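Local coordinates for vascular protein tyrosine phosphatase 1 (Rattus norvegicus, PDB 3I36) that probably removes phosphate from phosphotyrosine residues of protein substrates, this chain being the catalytic domain of a receptor-type tyrosine phosphatase, at residues Asn136-Val141 with Gln233-Ser238; Arg201-Thr206 with Tyr225-Tyr230. One frame throughout, in Å; residues are numbered along the deposited sequence.

Contact 1 of 2, residues Asn136-Val141 with Gln233-Ser238; sequences NVYAIV and QIPPES
The ring of Tyr138 lies against Ile234 and Pro235, and the proline overlaps it squarely: Pro235 CD stands 3.7 Å from the ring centroid, 11° off the normal, a CH-pi contact. CG of the same proline reaches the phenol end, while Ile234 slides past the root of the side chain, its CD1 3.7 Å from Tyr138 CD2. His198 also stacks with Tyr138.

Hydrogen bonds join Asn136 to Glu237 and Ser238. Asn136, with CG anti to its backbone N (chi1 -161°), extends its amide to the 233-238 loop, where ND2 donates to Glu237 O at 2.9 Å. The bond is nearly straight (176°) and lies in the plane of the Asn136 amide, yet it meets the Glu237 carbonyl from above its plane. Ser238 OG gives its proton to Asn136 O at 2.7 Å and accepts one from a water, 2.6 Å from OG, that also takes the N-H of Tyr138. The buried hydroxyl thus works both as donor and as acceptor.

Asn136, at positive phi, is the C-prime residue of a Schellman motif closing helix 125-134, so the contact joins the turn between that helix and strand 139-142 to the loop entering strand 240-243, and these two strands are parallel neighbours in the central sheet of the phosphatase fold.

Contact 2 of 2, residues Arg201-Thr206 with Tyr225-Tyr230; sequences RQFHFT and YLVRDY
Phe203 and Arg201, both on strand 196-205 of the central sheet, meet Val227 and Tyr230 of helix 218-231, a helix laid over the sheet of the protein-tyrosine phosphatase domain. The short segments run almost exactly antiparallel (176°), their axes 9.8 Å apart, and no hydrogen bond crosses between them; side-chain packing does the joining.

Aliphatic groups on aromatic faces form the first class of interaction. Val227 CG2 sits over one face of Phe203, offset toward the rim and 3.8 Å from the centroid, in a CH-pi contact. On the opposite face of the same ring lies CG of Arg201, two residues back along the strand, so the phenyl group is sandwiched between helix and strand neighbours. Arg201 also supplies a CH-pi contact of its own, with CB 3.7 Å from the centroid of the Tyr230 ring.

The second class is aromatic. Phe203 turns its edge to the face of Tyr230 in an offset edge-to-face pair, centroids 5.7 Å apart and planes at 62°. Its leading atom, CZ, comes 3.5 Å from Tyr230 CB, wedged at the base of the tyrosine.

The third concerns the polar ends. Tyr230 CG is anti to the backbone N, which carries the ring out from the helix to the strand; its hydroxyl is hydrogen-bonded to Tyr138 O. The Arg201 chain, bent at chi3, passes over the Tyr230 ring, while NE forms a salt bridge with Asp186 of the adjacent strand 182-191. The guanidinium plane is tilted 32° from that of Tyr230, whose CD1 lies beneath one face of the group, 3.4 Å from Arg201 NH1.

Overall arrangement
Contact 2 is nested inside the loop closed by contact 1, their centres about 11 Å apart. Strands 139-142 and 196-205 are parallel neighbours, joined by probable hydrogen bonds from Arg201 N to Tyr138 O (2.8 Å) and from Phe203 N to Ile140 O (2.7 Å). Helix 218-231 covers both strands, with Val227 CG2 3.8 Å from Val141 CG2, and then runs on into the loop of contact 1. Both contacts lie away from the catalytic site; strand 240-243, which follows that loop, leads directly to the probable nucleophile Cys244.

Contact 1 of 2, residues Asn136-Val141 with Gln233-Ser238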
loop_
_atom_site.group_PDB
_atom_site.type_symbol
_atom_site.label_atom_id
_atom_site.label_comp_id
_atom_site.label_asym_id
_atom_site.label_seq_id
_atom_site.Cartn_x
_atom_site.Cartn_y
_atom_site.Cartn_z
ATOM N N ASN A 136 -0.874 -15.273 2.008
ATOM C CA ASN A 136 -0.853 -15.295 3.460
ATOM C C ASN A 136 -1.168 -13.924 4.038
ATOM O O ASN A 136 -0.619 -13.534 5.062
ATOM C CB ASN A 136 0.526 -15.757 3.944
ATOM C CG ASN A 136 0.506 -16.236 5.371
ATOM O OD1 ASN A 136 -0.456 -16.860 5.797
ATOM N ND2 ASN A 136 1.571 -15.940 6.124
ATOM N N VAL A 137 -2.055 -13.194 3.375
ATOM C CA VAL A 137 -2.420 -11.860 3.821
ATOM C C VAL A 137 -3.421 -11.937 4.960
ATOM O O VAL A 137 -4.459 -12.560 4.823
ATOM C CB VAL A 137 -3.010 -11.052 2.649
ATOM C CG1 VAL A 137 -3.539 -9.716 3.126
ATOM C CG2 VAL A 137 -1.920 -10.834 1.608
ATOM N N TYR A 138 -3.091 -11.308 6.085
ATOM C CA TYR A 138 -3.988 -11.245 7.235
ATOM C C TYR A 138 -4.493 -9.817 7.409
ATOM O O TYR A 138 -5.460 -9.567 8.113
ATOM C CB TYR A 138 -3.250 -11.635 8.501
ATOM C CG TYR A 138 -3.171 -13.120 8.737
ATOM C CD1 TYR A 138 -2.446 -13.937 7.893
ATOM C CD2 TYR A 138 -3.808 -13.694 9.816
ATOM C CE1 TYR A 138 -2.365 -15.313 8.124
ATOM C CE2 TYR A 138 -3.740 -15.051 10.055
ATOM C CZ TYR A 138 -3.015 -15.853 9.213
ATOM O OH TYR A 138 -2.951 -17.204 9.468
ATOM N N ALA A 139 -3.804 -8.872 6.779
ATOM C CA ALA A 139 -4.173 -7.470 6.914
ATOM C C ALA A 139 -4.257 -6.806 5.554
ATOM O O ALA A 139 -3.351 -6.922 4.734
ATOM C CB ALA A 139 -3.172 -6.724 7.801
ATOM N N ILE A 140 -5.345 -6.090 5.333
ATOM C CA ILE A 140 -5.465 -5.294 4.129
ATOM C C ILE A 140 -5.568 -3.870 4.588
ATOM O O ILE A 140 -6.321 -3.563 5.504
ATOM C CB ILE A 140 -6.732 -5.638 3.336
ATOM C CG1 ILE A 140 -6.569 -7.006 2.656
ATOM C CG2 ILE A 140 -7.025 -4.550 2.300
ATOM C CD1 ILE A 140 -7.849 -7.479 1.952
ATOM N N VAL A 141 -4.806 -2.998 3.946
ATOM C CA VAL A 141 -4.926 -1.584 4.208
ATOM C C VAL A 141 -5.482 -0.972 2.954
ATOM O O VAL A 141 -4.865 -1.041 1.893
ATOM C CB VAL A 141 -3.571 -0.961 4.525
ATOM C CG1 VAL A 141 -3.713 0.556 4.691
ATOM C CG2 VAL A 141 -3.011 -1.581 5.789
ATOM N N GLN A 233 0.140 -9.485 15.937
ATOM C CA GLN A 233 -0.594 -10.697 16.279
ATOM C C GLN A 233 -0.544 -11.720 15.157
ATOM O O GLN A 233 -1.066 -12.815 15.288
ATOM C CB GLN A 233 -2.052 -10.336 16.533
ATOM C CG GLN A 233 -2.201 -9.266 17.598
ATOM C CD GLN A 233 -3.642 -8.863 17.809
ATOM O OE1 GLN A 233 -4.555 -9.513 17.309
ATOM N NE2 GLN A 233 -3.854 -7.779 18.540
ATOM N N ILE A 234 0.104 -11.343 14.062
ATOM C CA ILE A 234 0.004 -12.054 12.809
ATOM C C ILE A 234 1.217 -12.961 12.616
ATOM O O ILE A 234 2.304 -12.644 13.087
ATOM C CB ILE A 234 -0.131 -11.019 11.675
ATOM C CG1 ILE A 234 -1.430 -10.226 11.860
ATOM C CG2 ILE A 234 -0.077 -11.663 10.310
ATOM C CD1 ILE A 234 -2.649 -11.088 12.097
ATOM N N PRO A 235 1.035 -14.105 11.935
ATOM C CA PRO A 235 2.190 -14.991 11.756
ATOM C C PRO A 235 3.248 -14.331 10.890
ATOM O O PRO A 235 2.983 -13.287 10.272
ATOM C CB PRO A 235 1.609 -16.183 10.992
ATOM C CG PRO A 235 0.144 -16.073 11.100
ATOM C CD PRO A 235 -0.174 -14.630 11.277
ATOM N N PRO A 236 4.430 -14.958 10.811
ATOM C CA PRO A 236 5.533 -14.451 9.988
ATOM C C PRO A 236 5.226 -14.568 8.508
ATOM O O PRO A 236 4.359 -15.343 8.100
ATOM C CB PRO A 236 6.701 -15.393 10.329
ATOM C CG PRO A 236 6.291 -16.099 11.601
ATOM C CD PRO A 236 4.798 -16.184 11.539
ATOM N N GLU A 237 5.970 -13.819 7.711
ATOM C CA GLU A 237 5.827 -13.847 6.272
ATOM C C GLU A 237 4.378 -13.654 5.903
ATOM O O GLU A 237 3.821 -14.399 5.099
ATOM C CB GLU A 237 6.342 -15.175 5.714
ATOM C CG GLU A 237 7.730 -15.552 6.202
ATOM C CD GLU A 237 8.234 -16.827 5.555
ATOM O OE1 GLU A 237 8.024 -16.992 4.331
ATOM O OE2 GLU A 237 8.841 -17.659 6.262
ATOM N N SER A 238 3.746 -12.672 6.523
ATOM C CA SER A 238 2.396 -12.302 6.132
ATOM C C SER A 238 2.445 -10.861 5.651
ATOM O O SER A 238 2.509 -9.939 6.453
ATOM C CB SER A 238 1.425 -12.438 7.308
ATOM O OG SER A 238 0.166 -11.869 6.973
HETATM O O HOH W 1 -0.930 -9.548 6.341
#

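Contact 2 of 2, residues Arg201-Thr206 with Tyr225-Tyr230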
loop_
_atom_site.group_PDB
_atom_site.type_symbol
_atom_site.label_atom_id
_atom_site.label_comp_id
_atom_site.label_asym_id
_atom_site.label_seq_id
_atom_site.Cartn_x
_atom_site.Cartn_y
_atom_site.Cartn_z
ATOM N N ARG A 201 -8.053 -8.770 8.717
ATOM C CA ARG A 201 -8.591 -7.497 9.118
ATOM C C ARG A 201 -8.287 -6.512 8.017
ATOM O O ARG A 201 -7.174 -6.464 7.491
ATOM C CB ARG A 201 -7.943 -7.022 10.429
ATOM C CG ARG A 201 -8.336 -5.591 10.789
ATOM C CD ARG A 201 -8.131 -5.336 12.258
ATOM N NE ARG A 201 -8.885 -6.282 13.066
ATOM C CZ ARG A 201 -8.729 -6.418 14.376
ATOM N NH1 ARG A 201 -7.846 -5.659 15.016
ATOM N NH2 ARG A 201 -9.449 -7.313 15.042
ATOM N N GLN A 202 -9.287 -5.716 7.683
ATOM C CA GLN A 202 -9.156 -4.736 6.654
ATOM C C GLN A 202 -9.242 -3.387 7.320
ATOM O O GLN A 202 -10.227 -3.074 7.991
ATOM C CB GLN A 202 -10.302 -4.859 5.657
ATOM C CG GLN A 202 -10.244 -3.827 4.553
ATOM C CD GLN A 202 -11.612 -3.647 3.923
ATOM O OE1 GLN A 202 -12.624 -3.713 4.615
ATOM N NE2 GLN A 202 -11.649 -3.430 2.615
ATOM N N PHE A 203 -8.196 -2.603 7.141
ATOM C CA PHE A 203 -8.144 -1.257 7.677
ATOM C C PHE A 203 -8.511 -0.336 6.551
ATOM O O PHE A 203 -7.730 -0.121 5.628
ATOM C CB PHE A 203 -6.744 -0.966 8.190
ATOM C CG PHE A 203 -6.310 -1.908 9.275
ATOM C CD1 PHE A 203 -6.475 -1.577 10.613
ATOM C CD2 PHE A 203 -5.788 -3.145 8.959
ATOM C CE1 PHE A 203 -6.084 -2.450 11.610
ATOM C CE2 PHE A 203 -5.400 -4.023 9.945
ATOM C CZ PHE A 203 -5.542 -3.673 11.276
ATOM N N HIS A 204 -9.724 0.181 6.617
ATOM C CA HIS A 204 -10.228 1.014 5.557
ATOM C C HIS A 204 -10.126 2.472 5.959
ATOM O O HIS A 204 -10.944 2.977 6.724
ATOM C CB HIS A 204 -11.673 0.658 5.229
ATOM C CG HIS A 204 -12.155 1.283 3.962
ATOM N ND1 HIS A 204 -13.362 0.966 3.383
ATOM C CD2 HIS A 204 -11.564 2.182 3.140
ATOM C CE1 HIS A 204 -13.511 1.668 2.272
ATOM N NE2 HIS A 204 -12.428 2.405 2.098
ATOM N N PHE A 205 -9.087 3.132 5.460
ATOM C CA PHE A 205 -8.910 4.553 5.669
ATOM C C PHE A 205 -9.841 5.242 4.697
ATOM O O PHE A 205 -9.611 5.230 3.490
ATOM C CB PHE A 205 -7.483 4.947 5.352
ATOM C CG PHE A 205 -7.106 6.302 5.855
ATOM C CD1 PHE A 205 -7.049 7.384 4.990
ATOM C CD2 PHE A 205 -6.820 6.499 7.201
ATOM C CE1 PHE A 205 -6.695 8.641 5.452
ATOM C CE2 PHE A 205 -6.459 7.743 7.671
ATOM C CZ PHE A 205 -6.398 8.824 6.791
ATOM N N THR A 206 -10.901 5.840 5.218
ATOM C CA THR A 206 -11.931 6.380 4.348
ATOM C C THR A 206 -11.815 7.886 4.210
ATOM O O THR A 206 -12.571 8.504 3.460
ATOM C CB THR A 206 -13.313 6.092 4.924
ATOM O OG1 THR A 206 -13.359 6.581 6.269
ATOM C CG2 THR A 206 -13.582 4.602 4.928
ATOM N N TYR A 225 -0.386 3.010 13.118
ATOM C CA TYR A 225 -0.170 2.350 14.399
ATOM C C TYR A 225 -1.208 1.262 14.651
ATOM O O TYR A 225 -0.879 0.204 15.172
ATOM C CB TYR A 225 -0.119 3.349 15.561
ATOM C CG TYR A 225 1.215 4.056 15.666
ATOM C CD1 TYR A 225 2.363 3.365 16.041
ATOM C CD2 TYR A 225 1.330 5.407 15.377
ATOM C CE1 TYR A 225 3.582 4.003 16.128
ATOM C CE2 TYR A 225 2.547 6.056 15.471
ATOM C CZ TYR A 225 3.665 5.351 15.842
ATOM O OH TYR A 225 4.870 5.995 15.923
ATOM N N LEU A 226 -2.456 1.509 14.268
ATOM C CA LEU A 226 -3.493 0.490 14.445
ATOM C C LEU A 226 -3.166 -0.758 13.634
ATOM O O LEU A 226 -3.253 -1.886 14.128
ATOM C CB LEU A 226 -4.861 1.036 14.036
ATOM C CG LEU A 226 -5.463 2.097 14.956
ATOM C CD1 LEU A 226 -6.866 2.460 14.503
ATOM C CD2 LEU A 226 -5.467 1.614 16.413
ATOM N N VAL A 227 -2.778 -0.546 12.381
ATOM C CA VAL A 227 -2.403 -1.654 11.521
ATOM C C VAL A 227 -1.273 -2.426 12.171
ATOM O O VAL A 227 -1.300 -3.655 12.256
ATOM C CB VAL A 227 -1.953 -1.156 10.136
ATOM C CG1 VAL A 227 -1.462 -2.313 9.266
ATOM C CG2 VAL A 227 -3.082 -0.412 9.456
ATOM N N ARG A 228 -0.266 -1.697 12.626
ATOM C CA ARG A 228 0.903 -2.318 13.230
ATOM C C ARG A 228 0.552 -3.070 14.510
ATOM O O ARG A 228 1.087 -4.150 14.790
ATOM C CB ARG A 228 1.974 -1.254 13.482
ATOM C CG ARG A 228 2.810 -0.978 12.227
ATOM C CD ARG A 228 3.428 -2.283 11.809
ATOM N NE ARG A 228 4.045 -2.257 10.490
ATOM C CZ ARG A 228 4.414 -3.356 9.845
ATOM N NH1 ARG A 228 4.210 -4.536 10.413
ATOM N NH2 ARG A 228 4.972 -3.285 8.642
ATOM N N ASP A 229 -0.354 -2.497 15.289
ATOM C CA ASP A 229 -0.786 -3.150 16.509
ATOM C C ASP A 229 -1.340 -4.530 16.180
ATOM O O ASP A 229 -1.011 -5.534 16.825
ATOM C CB ASP A 229 -1.846 -2.312 17.206
ATOM C CG ASP A 229 -2.182 -2.848 18.580
ATOM O OD1 ASP A 229 -1.322 -2.747 19.478
ATOM O OD2 ASP A 229 -3.296 -3.377 18.746
ATOM N N TYR A 230 -2.183 -4.576 15.159
ATOM C CA TYR A 230 -2.743 -5.837 14.709
ATOM C C TYR A 230 -1.670 -6.765 14.147
ATOM O O TYR A 230 -1.660 -7.953 14.449
ATOM C CB TYR A 230 -3.820 -5.586 13.658
ATOM C CG TYR A 230 -4.389 -6.833 13.037
ATOM C CD1 TYR A 230 -5.320 -7.610 13.716
ATOM C CD2 TYR A 230 -4.034 -7.208 11.745
ATOM C CE1 TYR A 230 -5.858 -8.748 13.133
ATOM C CE2 TYR A 230 -4.568 -8.337 11.154
ATOM C CZ TYR A 230 -5.475 -9.101 11.849
ATOM O OH TYR A 230 -5.999 -10.227 11.249
#